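Local coordinates for nucleotidyltransferase-like protein (Exiguobacterium sibiricum, PDB 3C18) that is of unestablished specificity but, as a nucleotidyltransferase-like protein, probably transfers a nucleotidyl group to a substrate not yet identified, at residues Y273-T276 / V281-V284; L130-Q135 / L256-D261; Q179-L182 / V187-L190; V165-A170 / Q217-S222. One frame throughout, in Å; residues are numbered along the deposited sequence. Where two conformers were deposited one is given.

Contact 1: Y273-T276 / V281-V284; sequences YQRT and VELV
Gln274 and Leu283 form the hydrogen-bonded pair of this antiparallel ladder: Gln274 N gives to Leu283 O over 2.9 Å, and Leu283 N answers to Gln274 O over 3.0 Å. Two residues on, Thr276 N meets Val281 O at 3.0 Å, with an N-H...O angle of 169°. Tyr273 with Val284 and Arg275 with Glu282 are the non-hydrogen-bonded pairs and put their side chains on one face.

On that face the side chains touch at a few points. Glu282 CG, anti to its carbonyl carbon (chi1 -62°), lies 3.6 Å from Arg275 CB, and the extended chain carries Glu282 OE2 to 3.5 Å from Tyr273 CB. The phenol ring lies alongside Val284, Tyr273 CE1 being 4.0 Å from Val284 CG2. A water bridges Tyr273 O and Glu282 OE2.

Other polar ends have partners beyond the two strands: Arg275 NH1 bonds to Leu279 O, Glu282 OE1 forms a salt bridge with Arg59 of the second subunit, and Tyr273 OH bonds to Arg64 of that subunit. This hairpin of strands 269-275 and 281-288 belongs to a three-stranded sheet with 238-239, and Val281, Glu282 and Leu283 extend the ladder onto a strand of the second subunit.

Contact 2: L130-Q135 / L256-D261; sequences LLRRFQ and LGSLVD
Leu131 reaches helix 253-265 with CD2, which sits 3.7 Å from Ser258 O and 4.2 Å from Leu259 CD2. Its CG is anti to the backbone N (chi1 178°), which puts CD2 within reach of Ser258 and Leu259; the two leucines meet at a slant, by methyls. Next comes Arg132, bent at two of its torsions. Its NH2 ends 3.3 Å from Ser258 OG, while the firm partner of the guanidinium is Asp255, at the start of the same helix. One turn after Leu131, Gln135 does not touch directly: its NE2 gives to a water 3.0 Å away. That water in turn donates to Ser258 O at 2.7 Å and to Asp261 OD2, a longer bond of 3.3 Å. Asp261 also pairs with Arg265 and with Arg31 of the second subunit.

The helix segments cross at 80° with their axes 10.7 Å apart, so the interface is a small one, with the leucines on its buried side. Helix 253-265, followed by a beta hairpin, probably corresponds to the recognition helix of a winged helix-turn-helix domain, here packed against the long helix 116-142 of the helical substrate-binding-like domain.

Contact 3: Q179-L182 / V187-L190; sequences QARL and VYKL
Arg181 lies over one face of the Tyr188 ring, bringing together two short consecutive helices, 176-183 and 185-195, that are joined by a very short link in the helical YgxA-like domain. The close part is Arg181 against the ring. Arg181 CA comes within 3.3 Å of Tyr188 CD2 at the side next to the backbone, and farther along the ring Arg181 CB stands 3.5 Å from Tyr188 CE2. In the conformer described, Arg181 CG then makes a CH-pi contact, 3.9 Å from the ring centroid and 16° off its normal. Both residues carry CG anti to the backbone N (chi1 -178° for Arg181), and their side chains run side by side in the same direction.

The outer side is looser. Arg181 is solvent-exposed and was modelled in two conformers; in this one its guanidinium bends off, nearly perpendicular to the ring. Tyr188 also meets the ring of Tyr147 of the second subunit. Replacing Tyr188 by a serine would probably leave the Arg181 methylenes without their platform, free to swing, and open a gap between the two helices. At the root of the ring, the backbone of the first helix touches too, with Ala180 O 3.9 Å from Tyr188 CB.

Contact 4: V165-A170 / Q217-S222; sequences VLEKGA and QSKVLS
Glu167 carries the contact with both carboxylate oxygens, one to Lys219 and the other to Ser222. The ionic part is a salt bridge: Lys219 NZ gives to Glu167 OE1 on the syn lone pair, the side of the other oxygen. The distance from Lys219 NZ to Glu167 OE1 is 2.5 Å, unusually short, so the exact length is doubtful. The lysine chain is extended until its last torsion, where it bends (chi4 -77°) and brings the ammonium across to the acid. That ammonium has a second acidic partner, Asp184, so two acids share it.

The second hydrogen bond runs from Ser222 OG to Glu167 OE2, 2.7 Å long, and uses the anti lone pair, away from the other oxygen.

The methylenes of Lys219 run alongside the carboxylate, Lys219 CD lying 3.5 Å from Glu167 OE2. In 165-170, Gly169 ends the helix of Glu167 with a Schellman motif, its phi positive at 94°.

A glutamine here, lacking the charge, would probably leave the Lys219 ammonium with Asp184 as its remaining acidic mate. Two different donors grip the carboxylate, so its rotation is likely to be fixed. The nearby ammonium, together with the hydroxyl that Ser222 donates from the first turn of helix 220-231, would probably favour the ionised form of Glu167.

Overall arrangement
From the N terminus, the nucleotidyltransferase-like part passes without any of these contacts, and helix 116-142 opens the longest loop, closed by contact 2 when helix 253-265 arrives. Inside it lies contact 4, which ties the end of helix 146-167 to the junction of helices 201-218 and 220-231. Contact 3 is nested deeper still, between neighbouring short helices; it touches contact 4, where Val187 packs on Lys219. Contact 1 follows in series after contact 2, its hairpin strand 269-275 coming next after helix 253-265. Contacts 3 and 4 lie in the helical domain, contact 2 joins it to the probable winged-helix part, and contact 1 lies in the hairpin that is probably its wing, about 45 Å from contact 3 between centres.

Contact 1: Y273-T276 / V281-V284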
loop_
_atom_site.group_PDB
_atom_site.type_symbol
_atom_site.label_atom_id
_atom_site.label_comp_id
_atom_site.label_asym_id
_atom_site.label_seq_id
_atom_site.Cartn_x
_atom_site.Cartn_y
_atom_site.Cartn_z
ATOM N N TYR A 273 -20.798 2.352 -26.632
ATOM C CA TYR A 273 -21.918 2.772 -25.843
ATOM C C TYR A 273 -23.164 2.029 -26.258
ATOM O O TYR A 273 -23.491 2.009 -27.423
ATOM C CB TYR A 273 -22.121 4.249 -26.050
ATOM C CG TYR A 273 -20.894 5.083 -25.770
ATOM C CD1 TYR A 273 -20.601 5.508 -24.500
ATOM C CD2 TYR A 273 -20.010 5.408 -26.791
ATOM C CE1 TYR A 273 -19.464 6.287 -24.239
ATOM C CE2 TYR A 273 -18.883 6.159 -26.543
ATOM C CZ TYR A 273 -18.619 6.603 -25.263
ATOM O OH TYR A 273 -17.493 7.363 -25.013
ATOM N N GLN A 274 -23.864 1.461 -25.294
ATOM C CA GLN A 274 -25.056 0.666 -25.549
ATOM C C GLN A 274 -26.260 1.206 -24.827
ATOM O O GLN A 274 -26.322 1.192 -23.604
ATOM C CB GLN A 274 -24.835 -0.771 -25.083
ATOM C CG GLN A 274 -23.812 -1.557 -25.894
ATOM C CD GLN A 274 -23.674 -3.013 -25.421
ATOM O OE1 GLN A 274 -24.414 -3.469 -24.531
ATOM N NE2 GLN A 274 -22.723 -3.744 -26.013
ATOM N N ARG A 275 -27.237 1.671 -25.573
ATOM C CA ARG A 275 -28.397 2.280 -24.951
ATOM C C ARG A 275 -29.405 1.241 -24.564
ATOM O O ARG A 275 -29.766 0.381 -25.348
ATOM C CB ARG A 275 -29.035 3.342 -25.840
ATOM C CG ARG A 275 -30.111 4.129 -25.104
ATOM C CD ARG A 275 -30.596 5.317 -25.895
ATOM N NE ARG A 275 -31.124 4.902 -27.181
ATOM C CZ ARG A 275 -32.287 4.292 -27.363
ATOM N NH1 ARG A 275 -33.062 4.018 -26.326
ATOM N NH2 ARG A 275 -32.679 3.958 -28.587
ATOM N N THR A 276 -29.866 1.356 -23.333
ATOM C CA THR A 276 -30.836 0.409 -22.784
ATOM C C THR A 276 -32.161 0.623 -23.498
ATOM O O THR A 276 -32.656 1.741 -23.638
ATOM C CB THR A 276 -30.925 0.509 -21.257
ATOM O OG1 THR A 276 -29.630 0.248 -20.715
ATOM C CG2 THR A 276 -31.909 -0.496 -20.687
ATOM N N VAL A 281 -30.578 6.180 -21.022
ATOM C CA VAL A 281 -29.230 5.811 -20.520
ATOM C C VAL A 281 -28.510 4.801 -21.380
ATOM O O VAL A 281 -29.102 3.833 -21.881
ATOM C CB VAL A 281 -29.261 5.343 -19.055
ATOM C CG1 VAL A 281 -29.790 3.909 -18.959
ATOM C CG2 VAL A 281 -27.887 5.461 -18.400
ATOM N N GLU A 282 -27.220 5.099 -21.600
ATOM C CA GLU A 282 -26.270 4.204 -22.234
ATOM C C GLU A 282 -25.233 3.745 -21.223
ATOM O O GLU A 282 -24.793 4.478 -20.351
ATOM C CB GLU A 282 -25.521 4.859 -23.378
ATOM C CG GLU A 282 -26.392 5.311 -24.510
ATOM C CD GLU A 282 -25.676 6.257 -25.424
ATOM O OE1 GLU A 282 -25.551 7.430 -25.045
ATOM O OE2 GLU A 282 -25.243 5.849 -26.511
ATOM N N LEU A 283 -24.918 2.469 -21.307
ATOM C CA LEU A 283 -23.825 1.898 -20.547
ATOM C C LEU A 283 -22.621 1.927 -21.442
ATOM O O LEU A 283 -22.709 1.589 -22.598
ATOM C CB LEU A 283 -24.107 0.436 -20.155
ATOM C CG LEU A 283 -24.903 0.251 -18.847
ATOM C CD1 LEU A 283 -25.849 1.385 -18.679
ATOM C CD2 LEU A 283 -25.642 -1.027 -18.906
ATOM N N VAL A 284 -21.501 2.380 -20.884
ATOM C CA VAL A 284 -20.227 2.344 -21.569
ATOM C C VAL A 284 -19.733 0.929 -21.509
ATOM O O VAL A 284 -19.851 0.275 -20.476
ATOM C CB VAL A 284 -19.212 3.267 -20.923
ATOM C CG1 VAL A 284 -18.007 3.398 -21.803
ATOM C CG2 VAL A 284 -19.911 4.641 -20.633
HETATM O O HOH W 1 -25.728 4.187 -28.418
#

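Contact 2: L130-Q135 / L256-D261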
loop_
_atom_site.group_PDB
_atom_site.type_symbol
_atom_site.label_atom_id
_atom_site.label_comp_id
_atom_site.label_asym_id
_atom_site.label_seq_id
_atom_site.Cartn_x
_atom_site.Cartn_y
_atom_site.Cartn_z
ATOM N N LEU A 130 3.156 1.911 -12.094
ATOM C CA LEU A 130 4.094 2.686 -12.957
ATOM C C LEU A 130 3.323 3.799 -13.663
ATOM O O LEU A 130 3.751 4.959 -13.752
ATOM C CB LEU A 130 4.737 1.773 -14.004
ATOM C CG LEU A 130 5.378 2.336 -15.264
ATOM C CD1 LEU A 130 6.518 3.291 -14.971
ATOM C CD2 LEU A 130 5.849 1.131 -16.125
ATOM N N LEU A 131 2.143 3.436 -14.122
ATOM C CA LEU A 131 1.318 4.315 -14.955
ATOM C C LEU A 131 0.810 5.477 -14.130
ATOM O O LEU A 131 0.876 6.622 -14.536
ATOM C CB LEU A 131 0.161 3.523 -15.606
ATOM C CG LEU A 131 -0.810 4.330 -16.473
ATOM C CD1 LEU A 131 -0.154 4.840 -17.751
ATOM C CD2 LEU A 131 -2.043 3.448 -16.798
ATOM N N ARG A 132 0.418 5.178 -12.909
ATOM C CA ARG A 132 -0.115 6.193 -11.988
ATOM C C ARG A 132 0.973 7.131 -11.514
ATOM O O ARG A 132 0.789 8.354 -11.437
ATOM C CB ARG A 132 -0.773 5.520 -10.788
ATOM C CG ARG A 132 -1.431 6.463 -9.837
ATOM C CD ARG A 132 -2.749 7.050 -10.423
ATOM N NE ARG A 132 -3.755 6.020 -10.730
ATOM C CZ ARG A 132 -4.668 5.574 -9.864
ATOM N NH1 ARG A 132 -4.693 6.053 -8.626
ATOM N NH2 ARG A 132 -5.553 4.646 -10.232
ATOM N N ARG A 133 2.139 6.585 -11.220
ATOM C CA ARG A 133 3.272 7.437 -10.789
ATOM C C ARG A 133 3.752 8.336 -11.930
ATOM O O ARG A 133 4.073 9.524 -11.742
ATOM C CB ARG A 133 4.421 6.603 -10.198
ATOM C CG ARG A 133 4.071 5.878 -8.914
ATOM C CD ARG A 133 3.989 6.767 -7.670
ATOM N NE ARG A 133 2.808 7.624 -7.637
ATOM C CZ ARG A 133 1.575 7.206 -7.352
ATOM N NH1 ARG A 133 1.345 5.942 -7.070
ATOM N NH2 ARG A 133 0.561 8.049 -7.394
ATOM N N PHE A 134 3.749 7.783 -13.126
ATOM C CA PHE A 134 4.147 8.538 -14.336
ATOM C C PHE A 134 3.180 9.706 -14.567
ATOM O O PHE A 134 3.549 10.840 -14.793
ATOM C CB PHE A 134 4.210 7.622 -15.559
ATOM C CG PHE A 134 4.295 8.363 -16.862
ATOM C CD1 PHE A 134 5.496 8.912 -17.291
ATOM C CD2 PHE A 134 3.184 8.503 -17.664
ATOM C CE1 PHE A 134 5.559 9.608 -18.465
ATOM C CE2 PHE A 134 3.257 9.186 -18.850
ATOM C CZ PHE A 134 4.461 9.739 -19.246
ATOM N N GLN A 135 1.906 9.424 -14.469
ATOM C CA GLN A 135 0.889 10.470 -14.696
ATOM C C GLN A 135 0.984 11.581 -13.683
ATOM O O GLN A 135 0.838 12.762 -14.007
ATOM C CB GLN A 135 -0.510 9.847 -14.710
ATOM C CG GLN A 135 -0.705 9.028 -15.994
ATOM C CD GLN A 135 -2.006 8.242 -16.008
ATOM O OE1 GLN A 135 -2.628 8.000 -14.959
ATOM N NE2 GLN A 135 -2.402 7.810 -17.200
ATOM N N LEU A 256 -8.289 -0.221 -12.305
ATOM C CA LEU A 256 -8.944 -0.691 -13.515
ATOM C C LEU A 256 -9.373 0.497 -14.390
ATOM O O LEU A 256 -9.163 0.524 -15.588
ATOM C CB LEU A 256 -10.138 -1.597 -13.140
ATOM C CG LEU A 256 -10.542 -2.774 -14.007
ATOM C CD1 LEU A 256 -9.335 -3.519 -14.472
ATOM C CD2 LEU A 256 -11.427 -3.664 -13.139
ATOM N N GLY A 257 -9.939 1.514 -13.768
ATOM C CA GLY A 257 -10.362 2.667 -14.528
ATOM C C GLY A 257 -9.204 3.295 -15.318
ATOM O O GLY A 257 -9.344 3.571 -16.516
ATOM N N SER A 258 -8.070 3.498 -14.662
ATOM C CA SER A 258 -6.903 4.124 -15.336
ATOM C C SER A 258 -6.248 3.234 -16.352
ATOM O O SER A 258 -5.680 3.700 -17.336
ATOM C CB SER A 258 -5.814 4.519 -14.331
ATOM O OG SER A 258 -6.410 5.349 -13.367
ATOM N N LEU A 259 -6.239 1.948 -16.067
ATOM C CA LEU A 259 -5.650 0.974 -17.001
ATOM C C LEU A 259 -6.480 0.962 -18.254
ATOM O O LEU A 259 -5.954 1.034 -19.359
ATOM C CB LEU A 259 -5.586 -0.418 -16.429
ATOM C CG LEU A 259 -4.529 -0.722 -15.372
ATOM C CD1 LEU A 259 -4.698 -2.177 -14.821
ATOM C CD2 LEU A 259 -3.160 -0.511 -15.964
ATOM N N VAL A 260 -7.792 0.902 -18.076
ATOM C CA VAL A 260 -8.680 0.842 -19.218
ATOM C C VAL A 260 -8.576 2.107 -20.076
ATOM O O VAL A 260 -8.522 2.048 -21.301
ATOM C CB VAL A 260 -10.125 0.521 -18.805
ATOM C CG1 VAL A 260 -11.077 0.886 -19.914
ATOM C CG2 VAL A 260 -10.242 -0.958 -18.458
ATOM N N ASP A 261 -8.501 3.249 -19.428
ATOM C CA ASP A 261 -8.377 4.538 -20.118
ATOM C C ASP A 261 -7.133 4.537 -20.962
ATOM O O ASP A 261 -7.089 4.994 -22.119
ATOM C CB ASP A 261 -8.223 5.653 -19.092
ATOM C CG ASP A 261 -8.078 7.039 -19.720
ATOM O OD1 ASP A 261 -9.108 7.653 -20.062
ATOM O OD2 ASP A 261 -6.947 7.561 -19.793
HETATM O O HOH W 2 -4.927 6.278 -17.586
#

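Contact 3: Q179-L182 / V187-L190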
loop_
_atom_site.group_PDB
_atom_site.type_symbol
_atom_site.label_atom_id
_atom_site.label_comp_id
_atom_site.label_asym_id
_atom_site.label_seq_id
_atom_site.Cartn_x
_atom_site.Cartn_y
_atom_site.Cartn_z
ATOM N N GLN A 179 19.107 -6.573 -9.995
ATOM C CA GLN A 179 18.414 -7.523 -10.866
ATOM C C GLN A 179 18.215 -6.910 -12.229
ATOM O O GLN A 179 18.378 -7.577 -13.235
ATOM C CB GLN A 179 17.039 -7.899 -10.315
ATOM C CG GLN A 179 17.020 -8.748 -9.065
ATOM C CD GLN A 179 15.606 -9.125 -8.620
ATOM O OE1 GLN A 179 14.870 -8.300 -8.064
ATOM N NE2 GLN A 179 15.229 -10.392 -8.823
ATOM N N ALA A 180 17.879 -5.623 -12.246
ATOM C CA ALA A 180 17.488 -4.919 -13.490
ATOM C C ALA A 180 18.680 -4.561 -14.339
ATOM O O ALA A 180 18.555 -4.315 -15.536
ATOM C CB ALA A 180 16.661 -3.661 -13.176
ATOM N N ARG A 181 19.852 -4.560 -13.726
ATOM C CA ARG A 181 21.087 -4.151 -14.427
ATOM C C ARG A 181 21.309 -5.027 -15.647
ATOM O O ARG A 181 21.863 -4.598 -16.673
ATOM C CB ARG A 181 22.310 -4.248 -13.509
ATOM C CG ARG A 181 23.622 -3.786 -14.154
ATOM C CD ARG A 181 24.843 -4.055 -13.249
ATOM N NE ARG A 181 25.058 -5.486 -13.011
ATOM C CZ ARG A 181 25.884 -6.256 -13.714
ATOM N NH1 ARG A 181 26.594 -5.749 -14.711
ATOM N NH2 ARG A 181 26.001 -7.540 -13.414
ATOM N N LEU A 182 20.872 -6.261 -15.528
ATOM C CA LEU A 182 21.012 -7.216 -16.629
ATOM C C LEU A 182 19.644 -7.606 -17.222
ATOM O O LEU A 182 19.524 -7.807 -18.413
ATOM C CB LEU A 182 21.801 -8.446 -16.177
ATOM C CG LEU A 182 23.298 -8.148 -15.994
ATOM C CD1 LEU A 182 24.094 -9.448 -15.887
ATOM C CD2 LEU A 182 23.835 -7.262 -17.152
ATOM N N VAL A 187 16.228 0.131 -18.808
ATOM C CA VAL A 187 15.541 0.713 -17.635
ATOM C C VAL A 187 16.564 1.175 -16.629
ATOM O O VAL A 187 16.514 2.281 -16.092
ATOM C CB VAL A 187 14.593 -0.301 -16.989
ATOM C CG1 VAL A 187 14.071 0.246 -15.660
ATOM C CG2 VAL A 187 13.464 -0.605 -17.994
ATOM N N TYR A 188 17.568 0.337 -16.448
ATOM C CA TYR A 188 18.638 0.641 -15.514
ATOM C C TYR A 188 19.343 1.935 -15.914
ATOM O O TYR A 188 19.650 2.768 -15.071
ATOM C CB TYR A 188 19.602 -0.533 -15.468
ATOM C CG TYR A 188 20.741 -0.415 -14.502
ATOM C CD1 TYR A 188 21.894 0.269 -14.842
ATOM C CD2 TYR A 188 20.694 -1.044 -13.273
ATOM C CE1 TYR A 188 22.942 0.347 -13.977
ATOM C CE2 TYR A 188 21.747 -0.960 -12.396
ATOM C CZ TYR A 188 22.869 -0.269 -12.756
ATOM O OH TYR A 188 23.936 -0.198 -11.898
ATOM N N LYS A 189 19.553 2.119 -17.216
ATOM C CA LYS A 189 20.290 3.283 -17.724
ATOM C C LYS A 189 19.476 4.549 -17.561
ATOM O O LYS A 189 19.999 5.605 -17.293
ATOM C CB LYS A 189 20.709 3.118 -19.208
ATOM N N LEU A 190 18.171 4.440 -17.724
ATOM C CA LEU A 190 17.274 5.598 -17.544
ATOM C C LEU A 190 17.348 6.087 -16.080
ATOM O O LEU A 190 17.335 7.281 -15.786
ATOM C CB LEU A 190 15.828 5.198 -17.895
ATOM C CG LEU A 190 14.840 6.328 -17.989
ATOM C CD1 LEU A 190 15.319 7.274 -19.050
ATOM C CD2 LEU A 190 13.424 5.799 -18.274
#

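Contact 4: V165-A170 / Q217-S222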
loop_
_atom_site.group_PDB
_atom_site.type_symbol
_atom_site.label_atom_id
_atom_site.label_comp_id
_atom_site.label_asym_id
_atom_site.label_seq_id
_atom_site.Cartn_x
_atom_site.Cartn_y
_atom_site.Cartn_z
ATOM N N VAL A 165 11.793 -6.931 -14.302
ATOM C CA VAL A 165 12.269 -8.162 -13.674
ATOM C C VAL A 165 11.218 -9.267 -13.862
ATOM O O VAL A 165 11.533 -10.385 -14.271
ATOM C CB VAL A 165 12.607 -7.978 -12.187
ATOM C CG1 VAL A 165 12.891 -9.315 -11.517
ATOM C CG2 VAL A 165 13.805 -7.050 -12.059
ATOM N N LEU A 166 9.967 -8.943 -13.566
ATOM C CA LEU A 166 8.864 -9.896 -13.782
ATOM C C LEU A 166 8.836 -10.358 -15.237
ATOM O O LEU A 166 8.623 -11.516 -15.543
ATOM C CB LEU A 166 7.517 -9.229 -13.423
ATOM C CG LEU A 166 7.214 -9.075 -11.921
ATOM C CD1 LEU A 166 6.142 -7.979 -11.694
ATOM C CD2 LEU A 166 6.779 -10.410 -11.292
ATOM N N GLU A 167 9.111 -9.443 -16.149
ATOM C CA GLU A 167 9.004 -9.757 -17.574
ATOM C C GLU A 167 9.936 -10.880 -17.934
ATOM O O GLU A 167 9.677 -11.622 -18.843
ATOM C CB GLU A 167 9.309 -8.551 -18.470
ATOM C CG GLU A 167 8.195 -7.549 -18.574
ATOM C CD GLU A 167 8.555 -6.357 -19.434
ATOM O OE1 GLU A 167 9.710 -5.889 -19.339
ATOM O OE2 GLU A 167 7.668 -5.843 -20.166
ATOM N N LYS A 168 11.029 -10.982 -17.198
ATOM C CA LYS A 168 12.100 -11.934 -17.523
ATOM C C LYS A 168 11.872 -13.195 -16.726
ATOM O O LYS A 168 12.665 -14.113 -16.761
ATOM C CB LYS A 168 13.482 -11.346 -17.211
ATOM C CG LYS A 168 13.904 -10.218 -18.144
ATOM C CD LYS A 168 14.144 -10.693 -19.564
ATOM C CE LYS A 168 15.564 -11.285 -19.762
ATOM N NZ LYS A 168 16.710 -10.287 -19.911
ATOM N N GLY A 169 10.792 -13.200 -15.962
ATOM C CA GLY A 169 10.319 -14.399 -15.276
ATOM C C GLY A 169 10.780 -14.598 -13.859
ATOM O O GLY A 169 10.623 -15.673 -13.291
ATOM N N ALA A 170 11.322 -13.543 -13.265
ATOM C CA ALA A 170 11.781 -13.603 -11.874
ATOM C C ALA A 170 10.955 -12.773 -10.921
ATOM O O ALA A 170 10.311 -11.791 -11.285
ATOM C CB ALA A 170 13.250 -13.186 -11.805
ATOM N N GLN A 217 4.962 2.609 -23.151
ATOM C CA GLN A 217 4.361 2.183 -24.413
ATOM C C GLN A 217 4.957 0.816 -24.823
ATOM O O GLN A 217 4.280 -0.100 -25.261
ATOM C CB GLN A 217 4.646 3.234 -25.500
ATOM C CG GLN A 217 4.334 2.767 -26.908
ATOM C CD GLN A 217 2.866 2.881 -27.234
ATOM O OE1 GLN A 217 2.354 3.993 -27.384
ATOM N NE2 GLN A 217 2.178 1.738 -27.366
ATOM N N SER A 218 6.238 0.672 -24.585
ATOM C CA SER A 218 6.963 -0.545 -24.986
ATOM C C SER A 218 6.533 -1.790 -24.204
ATOM O O SER A 218 6.647 -2.897 -24.695
ATOM C CB SER A 218 8.474 -0.353 -24.826
ATOM O OG SER A 218 8.935 0.824 -25.493
ATOM N N LYS A 219 6.070 -1.600 -22.977
ATOM C CA LYS A 219 5.706 -2.720 -22.081
ATOM C C LYS A 219 4.203 -2.829 -21.878
ATOM O O LYS A 219 3.715 -3.471 -20.979
ATOM C CB LYS A 219 6.377 -2.549 -20.718
ATOM C CG LYS A 219 7.899 -2.441 -20.813
ATOM C CD LYS A 219 8.608 -2.544 -19.481
ATOM C CE LYS A 219 10.121 -2.440 -19.633
ATOM N NZ LYS A 219 10.710 -3.691 -20.141
ATOM N N VAL A 220 3.493 -2.196 -22.767
ATOM C CA VAL A 220 2.055 -2.082 -22.667
ATOM C C VAL A 220 1.414 -3.465 -22.644
ATOM O O VAL A 220 0.451 -3.734 -21.897
ATOM C CB VAL A 220 1.497 -1.179 -23.826
ATOM C CG1 VAL A 220 1.549 -1.913 -25.158
ATOM C CG2 VAL A 220 0.076 -0.729 -23.506
ATOM N N LEU A 221 1.955 -4.366 -23.448
ATOM C CA LEU A 221 1.352 -5.710 -23.526
ATOM C C LEU A 221 1.634 -6.534 -22.278
ATOM O O LEU A 221 0.850 -7.416 -21.899
ATOM C CB LEU A 221 1.739 -6.455 -24.799
ATOM C CG LEU A 221 1.114 -5.887 -26.081
ATOM C CD1 LEU A 221 1.557 -6.716 -27.310
ATOM C CD2 LEU A 221 -0.421 -5.813 -25.972
ATOM N N SER A 222 2.724 -6.221 -21.602
ATOM C CA SER A 222 3.075 -6.947 -20.371
ATOM C C SER A 222 2.092 -6.551 -19.289
ATOM O O SER A 222 1.637 -7.355 -18.461
ATOM C CB SER A 222 4.493 -6.624 -19.921
ATOM O OG SER A 222 5.433 -7.208 -20.812
#